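Local coordinates for protein aminotransferase, class IV (Brucella abortus, PDB 4TVI) that probably catalyses the pyridoxal-phosphate-dependent transamination of leucine, isoleucine and valine with 2-oxoglutarate in branched-chain amino acid biosynthesis, at residues A[60-65]-A[92-97]; A[109-114]-A[147-152]; A[163-168]-A[192-197]; A[231-236]-A[257-262]. All blocks are in the same frame, centred on the assembly; numbering follows the deposited sequence.

Overall arrangement
All four contacts follow one another in series; none nests in or crosses another. Interaction 1 closes the loop that holds strand 64-70 and helix 78-91, bringing the turn after that helix back beside the start of the strand. Interaction 2 then seats the end of helix 100-111 on strand 143-151. Both contacts reach the same antiparallel sheet, with centres about 22 Å apart. Interactions 3 and 4 belong to the mixed sheet. Interaction 3 ties the end of strand 160-164 to helix 185-198 across the cofactor-bearing loop; interaction 4 joins the end of strand 227-231 to strand 257-260. Interactions 2 and 4 lie on opposite sides of the chain's centre.

Interaction 1 of 4, residues A[60-65]-A[92-97]; sequences LGSLVF and LGLEPT
Val-64 and Leu-92 make the closest apolar contact here: CG1 of Val-64 lies 3.6 Å from CG of Leu-92 and 3.8 Å from its CD2. The two side chains run antiparallel, side by side, so the valine methyl rests against the branch point and one methyl of the leucine. The first torsion of Val-64 (chi1 -61°) sets CG1 beside the backbone N, on the flank that Leu-92 occupies. The other branch, CG2, approaches CD1 of Leu-94 more loosely, at 4.4 Å.

Ser-62 contributes mainly its backbone. Its carbonyl O is 3.5 Å from CD1 of Leu-94 and 4.0 Å from CG of Leu-92, so both leucines flank this one oxygen with hydrocarbon. The hydroxyl OG is engaged elsewhere, hydrogen-bonded to Gln-56 and to the backbone N of Ala-128.

Between the two leucines, Gly-93 is the positive-phi C-prime residue of the Schellman motif that ends helix 78-91. Around them, Val-64 also packs on Ser-88 and Ala-89 of that helix, Leu-94 on Ala-128, and Leu-92 on Pro-186 of the second subunit. With its side-chain contacts made by hydrocarbon, the contact joins helix end to strand start through van der Waals packing, while the polar bonds of Ser-62 run to other parts of the chain.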
# COMPACT_ATOMS: atom_id res chain seq x y z
N LEU A 60 2.38 -7.50 2.36
CA LEU A 60 1.79 -7.51 1.02
C LEU A 60 0.57 -6.58 0.92
O LEU A 60 -0.05 -6.47 -0.14
CB LEU A 60 1.43 -8.95 0.62
CG LEU A 60 2.67 -9.85 0.44
CD1 LEU A 60 2.29 -11.32 0.28
CD2 LEU A 60 3.56 -9.39 -0.73
N GLY A 61 0.24 -5.91 2.03
CA GLY A 61 -0.57 -4.70 2.02
C GLY A 61 -2.08 -4.72 1.89
O GLY A 61 -2.66 -3.76 1.41
N SER A 62 -2.74 -5.77 2.36
CA SER A 62 -4.17 -5.91 2.09
C SER A 62 -5.12 -5.21 3.08
O SER A 62 -6.33 -5.29 2.93
CB SER A 62 -4.53 -7.40 2.03
OG SER A 62 -4.25 -8.04 3.27
N LEU A 63 -4.58 -4.49 4.07
CA LEU A 63 -5.43 -3.91 5.11
C LEU A 63 -6.25 -2.71 4.62
O LEU A 63 -5.74 -1.80 3.96
CB LEU A 63 -4.60 -3.49 6.33
CG LEU A 63 -5.40 -3.04 7.58
CD1 LEU A 63 -4.70 -3.49 8.88
CD2 LEU A 63 -5.62 -1.54 7.60
N VAL A 64 -7.54 -2.71 4.97
CA VAL A 64 -8.41 -1.57 4.73
C VAL A 64 -8.87 -1.01 6.06
O VAL A 64 -8.82 -1.70 7.09
CB VAL A 64 -9.64 -1.95 3.90
CG1 VAL A 64 -9.21 -2.46 2.54
CG2 VAL A 64 -10.47 -2.99 4.62
N PHE A 65 -9.33 0.24 6.06
CA PHE A 65 -9.76 0.88 7.29
C PHE A 65 -10.84 1.91 7.01
O PHE A 65 -11.06 2.30 5.86
CB PHE A 65 -8.57 1.54 7.99
CG PHE A 65 -8.03 2.75 7.27
CD1 PHE A 65 -7.17 2.61 6.20
CD2 PHE A 65 -8.40 4.03 7.67
CE1 PHE A 65 -6.67 3.72 5.53
CE2 PHE A 65 -7.91 5.14 7.01
CZ PHE A 65 -7.04 4.99 5.94
N LEU A 92 -10.79 -5.03 -1.79
CA LEU A 92 -9.43 -5.51 -1.65
C LEU A 92 -9.35 -7.04 -1.65
O LEU A 92 -8.32 -7.62 -1.31
CB LEU A 92 -8.79 -4.95 -0.37
CG LEU A 92 -7.78 -3.79 -0.51
CD1 LEU A 92 -6.58 -4.21 -1.33
CD2 LEU A 92 -8.42 -2.58 -1.14
N GLY A 93 -10.44 -7.69 -2.03
CA GLY A 93 -10.44 -9.15 -2.13
C GLY A 93 -10.58 -9.85 -0.79
O GLY A 93 -10.26 -11.04 -0.66
N LEU A 94 -11.03 -9.12 0.22
CA LEU A 94 -11.26 -9.71 1.53
C LEU A 94 -12.71 -10.12 1.67
O LEU A 94 -13.55 -9.72 0.87
CB LEU A 94 -10.88 -8.73 2.64
CG LEU A 94 -9.48 -8.12 2.53
CD1 LEU A 94 -9.25 -7.12 3.64
CD2 LEU A 94 -8.43 -9.23 2.56
N GLU A 95 -12.99 -10.94 2.67
CA GLU A 95 -14.38 -11.27 2.98
C GLU A 95 -14.68 -10.77 4.38
O GLU A 95 -14.31 -11.42 5.37
CB GLU A 95 -14.62 -12.78 2.88
CG GLU A 95 -16.05 -13.18 3.18
CD GLU A 95 -17.05 -12.63 2.17
OE1 GLU A 95 -16.66 -12.43 1.00
OE2 GLU A 95 -18.22 -12.40 2.55
N PRO A 96 -15.35 -9.61 4.48
CA PRO A 96 -15.66 -8.99 5.77
C PRO A 96 -16.37 -9.95 6.71
O PRO A 96 -17.26 -10.69 6.30
CB PRO A 96 -16.57 -7.80 5.39
CG PRO A 96 -17.00 -8.06 3.97
CD PRO A 96 -15.88 -8.82 3.35
N THR A 97 -15.92 -9.95 7.96
CA THR A 97 -16.36 -10.90 8.97
C THR A 97 -17.56 -10.41 9.77
O THR A 97 -18.19 -11.18 10.49
CB THR A 97 -15.20 -11.20 9.93
OG1 THR A 97 -14.70 -9.96 10.45
CG2 THR A 97 -14.07 -11.92 9.19

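Interaction 2 of 4, residues A[109-114]-A[147-152]; sequences EGLKKF and LCLEAI
A helix laid over an antiparallel sheet meets it here, where Leu-149 of strand 143-151 pushes into the C-terminal part of helix 100-111. CD1 of Leu-149 reaches the helix backbone itself, 3.4 Å from C of Gly-110, because that residue has no side chain to hold it off. Next along, CD2 of Leu-111 comes within 3.9 Å of the same CD1, the two leucine side chains lying roughly perpendicular.

A type I turn from Leu-111 to Phe-114 (Phe-114 N to Leu-111 O, 3.1 Å) swings the phenylalanine back over the strand. Its chi1 of -69° keeps CG beside the backbone N, and the ring reaches across to the strand. CE1 touches CB of Leu-149 at 3.6 Å, CZ comes to 3.5 Å from the carbonyl O of Leu-149, which sits at the ring edge near its plane, and CE2 meets CB of Ala-151 at 3.8 Å. The ring thus spans two residues of the strand.

Neighbours complete the layer: Trp-36 of strand 35-39 meets the Phe-114 ring edge-to-face, Val-120 and Ile-122 of strand 120-128 flank Leu-149, and Trp-43 of strand 42-45 also packs against that leucine.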
# COMPACT_ATOMS: atom_id res chain seq x y z
N GLU A 109 -20.51 -0.16 21.86
CA GLU A 109 -20.14 -0.88 23.06
C GLU A 109 -18.77 -0.42 23.54
O GLU A 109 -18.56 -0.15 24.72
CB GLU A 109 -20.16 -2.40 22.82
CG GLU A 109 -21.55 -2.98 22.65
CD GLU A 109 -21.55 -4.44 22.24
OE1 GLU A 109 -20.48 -4.97 21.89
OE2 GLU A 109 -22.64 -5.05 22.26
N GLY A 110 -17.84 -0.29 22.59
CA GLY A 110 -16.49 0.11 22.91
C GLY A 110 -16.42 1.52 23.48
O GLY A 110 -15.62 1.79 24.38
N LEU A 111 -17.25 2.40 22.95
CA LEU A 111 -17.28 3.79 23.39
C LEU A 111 -17.62 3.88 24.88
O LEU A 111 -17.16 4.78 25.57
CB LEU A 111 -18.29 4.61 22.58
CG LEU A 111 -17.99 4.80 21.09
CD1 LEU A 111 -19.10 5.64 20.43
CD2 LEU A 111 -16.61 5.41 20.85
N LYS A 112 -18.40 2.92 25.36
CA LYS A 112 -18.80 2.88 26.76
C LYS A 112 -17.61 2.67 27.69
O LYS A 112 -17.68 2.97 28.88
CB LYS A 112 -19.83 1.77 26.99
CG LYS A 112 -21.16 2.02 26.29
CD LYS A 112 -21.78 3.33 26.74
CE LYS A 112 -23.14 3.55 26.09
NZ LYS A 112 -23.75 4.84 26.50
N LYS A 113 -16.51 2.16 27.15
CA LYS A 113 -15.33 1.87 27.96
C LYS A 113 -14.61 3.15 28.34
O LYS A 113 -13.78 3.16 29.25
CB LYS A 113 -14.36 0.95 27.20
CG LYS A 113 -14.94 -0.41 26.80
CD LYS A 113 -14.60 -1.47 27.84
CE LYS A 113 -15.07 -2.85 27.39
NZ LYS A 113 -14.80 -3.90 28.40
N PHE A 114 -14.92 4.23 27.64
CA PHE A 114 -14.31 5.53 27.89
C PHE A 114 -15.07 6.30 28.97
O PHE A 114 -16.25 6.05 29.21
CB PHE A 114 -14.24 6.34 26.60
CG PHE A 114 -13.26 5.78 25.61
CD1 PHE A 114 -13.63 4.76 24.75
CD2 PHE A 114 -11.95 6.24 25.57
CE1 PHE A 114 -12.73 4.23 23.85
CE2 PHE A 114 -11.04 5.72 24.67
CZ PHE A 114 -11.43 4.71 23.81
N LEU A 147 -11.07 -3.34 15.79
CA LEU A 147 -11.71 -2.04 15.94
C LEU A 147 -10.96 -1.22 16.98
O LEU A 147 -11.01 -1.52 18.17
CB LEU A 147 -13.17 -2.19 16.33
CG LEU A 147 -13.99 -0.91 16.52
CD1 LEU A 147 -13.98 -0.07 15.24
CD2 LEU A 147 -15.41 -1.26 16.93
N CYS A 148 -10.27 -0.18 16.53
CA CYS A 148 -9.43 0.61 17.42
C CYS A 148 -10.07 1.95 17.77
O CYS A 148 -10.37 2.76 16.89
CB CYS A 148 -8.05 0.84 16.78
SG CYS A 148 -6.86 1.70 17.84
N LEU A 149 -10.28 2.17 19.07
CA LEU A 149 -10.85 3.41 19.56
C LEU A 149 -9.80 4.21 20.32
O LEU A 149 -9.20 3.71 21.28
CB LEU A 149 -12.05 3.15 20.48
CG LEU A 149 -13.15 2.23 19.95
CD1 LEU A 149 -14.33 2.23 20.91
CD2 LEU A 149 -13.58 2.60 18.55
N GLU A 150 -9.58 5.44 19.88
CA GLU A 150 -8.62 6.33 20.53
C GLU A 150 -9.27 7.60 21.04
O GLU A 150 -9.98 8.29 20.30
CB GLU A 150 -7.48 6.68 19.57
CG GLU A 150 -6.36 7.48 20.22
CD GLU A 150 -5.17 7.67 19.29
OE1 GLU A 150 -5.27 7.28 18.11
OE2 GLU A 150 -4.14 8.22 19.74
N ALA A 151 -9.03 7.92 22.31
CA ALA A 151 -9.51 9.16 22.89
C ALA A 151 -8.77 10.36 22.29
O ALA A 151 -7.58 10.56 22.54
CB ALA A 151 -9.34 9.14 24.40
N ILE A 152 -9.46 11.11 21.46
CA ILE A 152 -8.92 12.34 20.89
C ILE A 152 -9.91 13.48 21.05
O ILE A 152 -11.01 13.43 20.49
CB ILE A 152 -8.58 12.17 19.41
CG1 ILE A 152 -7.62 10.99 19.22
CG2 ILE A 152 -7.99 13.47 18.85
CD1 ILE A 152 -7.14 10.80 17.80

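Interaction 3 of 4, residues A[163-168]-A[192-197]; sequences TTTSFR and LREAKA
Glu-194 presents both carboxylate oxygens to the chain at Thr-165 and Ser-166. Its CG lies anti to the backbone N (chi1 -157°) and the chain runs on extended, which carries the carboxylate out from the helix. OE1 accepts two bonds, from OG1 of Thr-165 at 2.7 Å, nearly along the C-O axis, and from the backbone N of Ser-166 at 2.9 Å. OE2 takes OG of Ser-166 at 2.7 Å. Both Ser-166 donors are syn and 18° out of the carboxylate plane. Three donors thus fix the rotation of the group.

This contact falls within a beta-alpha-beta crossover: strand 160-164 and its parallel neighbour 202-206 are joined through helix 185-198, and the connection also contains Lys-180, which carries the pyridoxal phosphate. Thr-165 forms an ST turn, its OG1 accepting from N of Phe-167 at 3.2 Å while donating to Glu-194.

With chi1 at 67°, OG of Ser-166 also lies 3.5 Å above the plane of the Phe-167 ring, over its centre. At the ring's edge, CE2 lies 3.7 Å from NH2 of Arg-193, whose chain bends at chi3 to come near; ring and guanidinium planes are steeply inclined to each other. At Thr-163, CG2 packs 3.9 Å from CA of Ala-195, while its OG1 turns to Asp-289 and Lys-198.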
# COMPACT_ATOMS: atom_id res chain seq x y z
N THR A 163 -0.20 23.86 -0.59
CA THR A 163 0.63 24.17 -1.74
C THR A 163 0.38 23.07 -2.75
O THR A 163 -0.41 22.16 -2.50
CB THR A 163 2.14 24.25 -1.38
OG1 THR A 163 2.91 24.57 -2.55
CG2 THR A 163 2.61 22.93 -0.81
N THR A 164 1.03 23.15 -3.90
CA THR A 164 0.91 22.10 -4.90
C THR A 164 1.90 20.99 -4.58
O THR A 164 2.81 21.17 -3.77
CB THR A 164 1.17 22.63 -6.31
OG1 THR A 164 2.42 23.32 -6.34
CG2 THR A 164 0.06 23.59 -6.72
N THR A 165 1.72 19.85 -5.23
CA THR A 165 2.64 18.74 -5.08
C THR A 165 3.04 18.19 -6.44
O THR A 165 2.27 18.27 -7.41
CB THR A 165 2.04 17.61 -4.22
OG1 THR A 165 2.94 16.49 -4.20
CG2 THR A 165 0.69 17.17 -4.77
N SER A 166 4.24 17.64 -6.52
CA SER A 166 4.76 17.09 -7.76
C SER A 166 4.12 15.74 -8.07
O SER A 166 4.24 15.22 -9.17
CB SER A 166 6.27 16.96 -7.69
OG SER A 166 6.63 15.98 -6.73
N PHE A 167 3.48 15.15 -7.07
CA PHE A 167 2.87 13.85 -7.25
C PHE A 167 1.38 13.97 -7.56
O PHE A 167 0.76 14.99 -7.26
CB PHE A 167 3.08 13.00 -6.00
CG PHE A 167 4.52 12.94 -5.57
CD1 PHE A 167 5.46 12.23 -6.30
CD2 PHE A 167 4.94 13.60 -4.42
CE1 PHE A 167 6.78 12.18 -5.90
CE2 PHE A 167 6.27 13.55 -4.01
CZ PHE A 167 7.19 12.84 -4.76
N ARG A 168 0.82 12.94 -8.18
CA ARG A 168 -0.59 12.94 -8.54
C ARG A 168 -1.31 11.73 -7.95
O ARG A 168 -0.67 10.75 -7.53
CB ARG A 168 -0.79 12.97 -10.05
CG ARG A 168 0.02 14.02 -10.78
CD ARG A 168 -0.33 14.08 -12.27
NE ARG A 168 0.49 15.07 -12.96
CZ ARG A 168 0.74 15.08 -14.27
NH1 ARG A 168 0.24 14.14 -15.06
NH2 ARG A 168 1.51 16.03 -14.79
N LEU A 192 2.65 15.05 1.60
CA LEU A 192 2.69 15.80 2.84
C LEU A 192 4.12 16.17 3.19
O LEU A 192 4.39 17.30 3.62
CB LEU A 192 2.05 14.99 3.98
CG LEU A 192 0.53 14.86 3.87
CD1 LEU A 192 0.02 13.81 4.82
CD2 LEU A 192 -0.13 16.20 4.16
N ARG A 193 5.04 15.23 2.99
CA ARG A 193 6.46 15.48 3.22
C ARG A 193 6.92 16.65 2.35
O ARG A 193 7.63 17.54 2.81
CB ARG A 193 7.30 14.24 2.92
CG ARG A 193 8.80 14.50 2.99
CD ARG A 193 9.60 13.43 2.25
NE ARG A 193 9.08 13.20 0.90
CZ ARG A 193 9.39 13.94 -0.16
NH1 ARG A 193 10.22 14.97 -0.04
NH2 ARG A 193 8.87 13.65 -1.34
N GLU A 194 6.51 16.63 1.09
CA GLU A 194 6.87 17.70 0.16
C GLU A 194 6.29 19.04 0.59
O GLU A 194 6.98 20.06 0.57
CB GLU A 194 6.39 17.36 -1.25
CG GLU A 194 7.14 18.07 -2.36
CD GLU A 194 6.65 17.68 -3.73
OE1 GLU A 194 5.42 17.54 -3.91
OE2 GLU A 194 7.48 17.49 -4.64
N ALA A 195 5.03 19.03 1.00
CA ALA A 195 4.36 20.25 1.44
C ALA A 195 5.07 20.83 2.66
O ALA A 195 5.36 22.03 2.71
CB ALA A 195 2.90 19.97 1.75
N LYS A 196 5.35 19.96 3.62
CA LYS A 196 6.04 20.34 4.84
C LYS A 196 7.41 20.93 4.53
O LYS A 196 7.81 21.93 5.12
CB LYS A 196 6.18 19.12 5.75
CG LYS A 196 6.97 19.37 7.03
CD LYS A 196 7.06 18.08 7.84
CE LYS A 196 7.73 18.30 9.18
NZ LYS A 196 7.60 17.08 10.04
N ALA A 197 8.12 20.32 3.58
CA ALA A 197 9.43 20.84 3.19
C ALA A 197 9.30 22.25 2.62
O ALA A 197 10.17 23.09 2.83
CB ALA A 197 10.10 19.91 2.18

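Interaction 4 of 4, residues A[231-236]-A[257-262]; sequences PVPNGT and VHETTL
One carbonyl, Thr-260 O, receives both a hydrogen bond and a CA-H contact from a strand end that has proline in it. Pro-231, which bridges Thr-260 in parallel register, has no N-H to offer, and the bond comes from N of Val-232 at 2.9 Å. That donor stands 53° out of the carbonyl plane, and the bond is bent, at 144°. CA of Pro-231 makes a CA-H...O contact with the same oxygen, CA to O 3.4 Å.

The side chains of Val-232 and Leu-262 fill in around this link. CB of Val-232 rests 3.6 Å from the carbonyl O of Glu-259, and with chi1 at 56° its CG1 is tucked over the backbone and lies against the Thr-260 carbonyl. CD1 of Leu-262 meets CD of Pro-231 at 3.8 Å. Pro-233 lays CD 3.6 Å from OE1 of Glu-259, an oxygen salt-bridged to Arg-243.

Arg-243 also binds the carbonyl O of Pro-231, so helix 241-252 reaches both partners. Helix 241-252 forms the connection from strand 227-231 to its parallel neighbour 257-260, a beta-alpha-beta unit; past the strand, Leu-262 makes a backbone hydrogen bond with Val-212 of strand 212-215.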
# COMPACT_ATOMS: atom_id res chain seq x y z
N PRO A 231 -14.60 19.22 -6.26
CA PRO A 231 -14.29 18.28 -7.35
C PRO A 231 -15.36 17.21 -7.53
O PRO A 231 -15.79 16.59 -6.56
CB PRO A 231 -12.97 17.65 -6.90
CG PRO A 231 -12.32 18.71 -6.09
CD PRO A 231 -13.44 19.42 -5.37
N VAL A 232 -15.78 17.01 -8.78
CA VAL A 232 -16.73 15.95 -9.07
C VAL A 232 -16.04 14.62 -8.82
O VAL A 232 -14.89 14.42 -9.22
CB VAL A 232 -17.26 16.03 -10.53
CG1 VAL A 232 -16.11 16.00 -11.54
CG2 VAL A 232 -18.25 14.92 -10.81
N PRO A 233 -16.71 13.71 -8.10
CA PRO A 233 -16.14 12.38 -7.86
C PRO A 233 -15.87 11.67 -9.18
O PRO A 233 -16.78 11.58 -9.99
CB PRO A 233 -17.23 11.64 -7.07
CG PRO A 233 -18.04 12.74 -6.43
CD PRO A 233 -18.02 13.87 -7.43
N ASN A 234 -14.64 11.22 -9.40
CA ASN A 234 -14.34 10.49 -10.63
C ASN A 234 -13.58 9.20 -10.34
O ASN A 234 -13.08 8.54 -11.25
CB ASN A 234 -13.54 11.37 -11.60
CG ASN A 234 -12.14 11.72 -11.09
OD1 ASN A 234 -11.75 11.35 -9.98
ND2 ASN A 234 -11.37 12.42 -11.92
N GLY A 235 -13.49 8.84 -9.06
CA GLY A 235 -12.90 7.57 -8.67
C GLY A 235 -11.42 7.60 -8.33
O GLY A 235 -10.87 6.59 -7.91
N THR A 236 -10.78 8.75 -8.51
CA THR A 236 -9.35 8.85 -8.23
C THR A 236 -9.15 9.24 -6.78
O THR A 236 -8.03 9.21 -6.26
CB THR A 236 -8.66 9.88 -9.14
OG1 THR A 236 -9.25 11.17 -8.94
CG2 THR A 236 -8.80 9.48 -10.59
N VAL A 257 -24.33 24.24 -4.46
CA VAL A 257 -23.11 23.45 -4.42
C VAL A 257 -22.91 22.76 -5.77
O VAL A 257 -23.76 22.00 -6.22
CB VAL A 257 -23.15 22.39 -3.31
CG1 VAL A 257 -21.82 21.66 -3.25
CG2 VAL A 257 -23.46 23.04 -1.97
N HIS A 258 -21.77 23.02 -6.41
CA HIS A 258 -21.51 22.45 -7.72
C HIS A 258 -20.41 21.40 -7.66
O HIS A 258 -19.28 21.69 -7.27
CB HIS A 258 -21.14 23.55 -8.72
CG HIS A 258 -22.19 24.61 -8.87
ND1 HIS A 258 -23.46 24.34 -9.32
CD2 HIS A 258 -22.14 25.95 -8.65
CE1 HIS A 258 -24.16 25.47 -9.36
NE2 HIS A 258 -23.38 26.46 -8.96
N GLU A 259 -20.76 20.18 -8.05
CA GLU A 259 -19.78 19.10 -8.19
C GLU A 259 -19.31 19.03 -9.63
O GLU A 259 -19.97 18.44 -10.48
CB GLU A 259 -20.39 17.78 -7.76
CG GLU A 259 -20.82 17.78 -6.31
CD GLU A 259 -21.44 16.46 -5.91
OE1 GLU A 259 -20.69 15.48 -5.73
OE2 GLU A 259 -22.69 16.41 -5.80
N THR A 260 -18.16 19.64 -9.89
CA THR A 260 -17.70 19.84 -11.25
C THR A 260 -16.20 19.62 -11.34
O THR A 260 -15.52 19.43 -10.33
CB THR A 260 -18.04 21.25 -11.74
OG1 THR A 260 -17.75 21.36 -13.13
CG2 THR A 260 -17.24 22.28 -10.96
N THR A 261 -15.68 19.67 -12.57
CA THR A 261 -14.25 19.52 -12.78
C THR A 261 -13.57 20.83 -12.42
O THR A 261 -13.90 21.89 -12.95
CB THR A 261 -13.93 19.13 -14.23
OG1 THR A 261 -14.51 17.85 -14.52
CG2 THR A 261 -12.42 19.07 -14.46
N LEU A 262 -12.62 20.77 -11.48
CA LEU A 262 -11.91 21.97 -11.05
C LEU A 262 -10.41 21.86 -11.28
O LEU A 262 -9.82 20.79 -11.11
CB LEU A 262 -12.19 22.24 -9.57
CG LEU A 262 -13.64 22.50 -9.16
CD1 LEU A 262 -13.77 22.45 -7.64
CD2 LEU A 262 -14.15 23.82 -9.71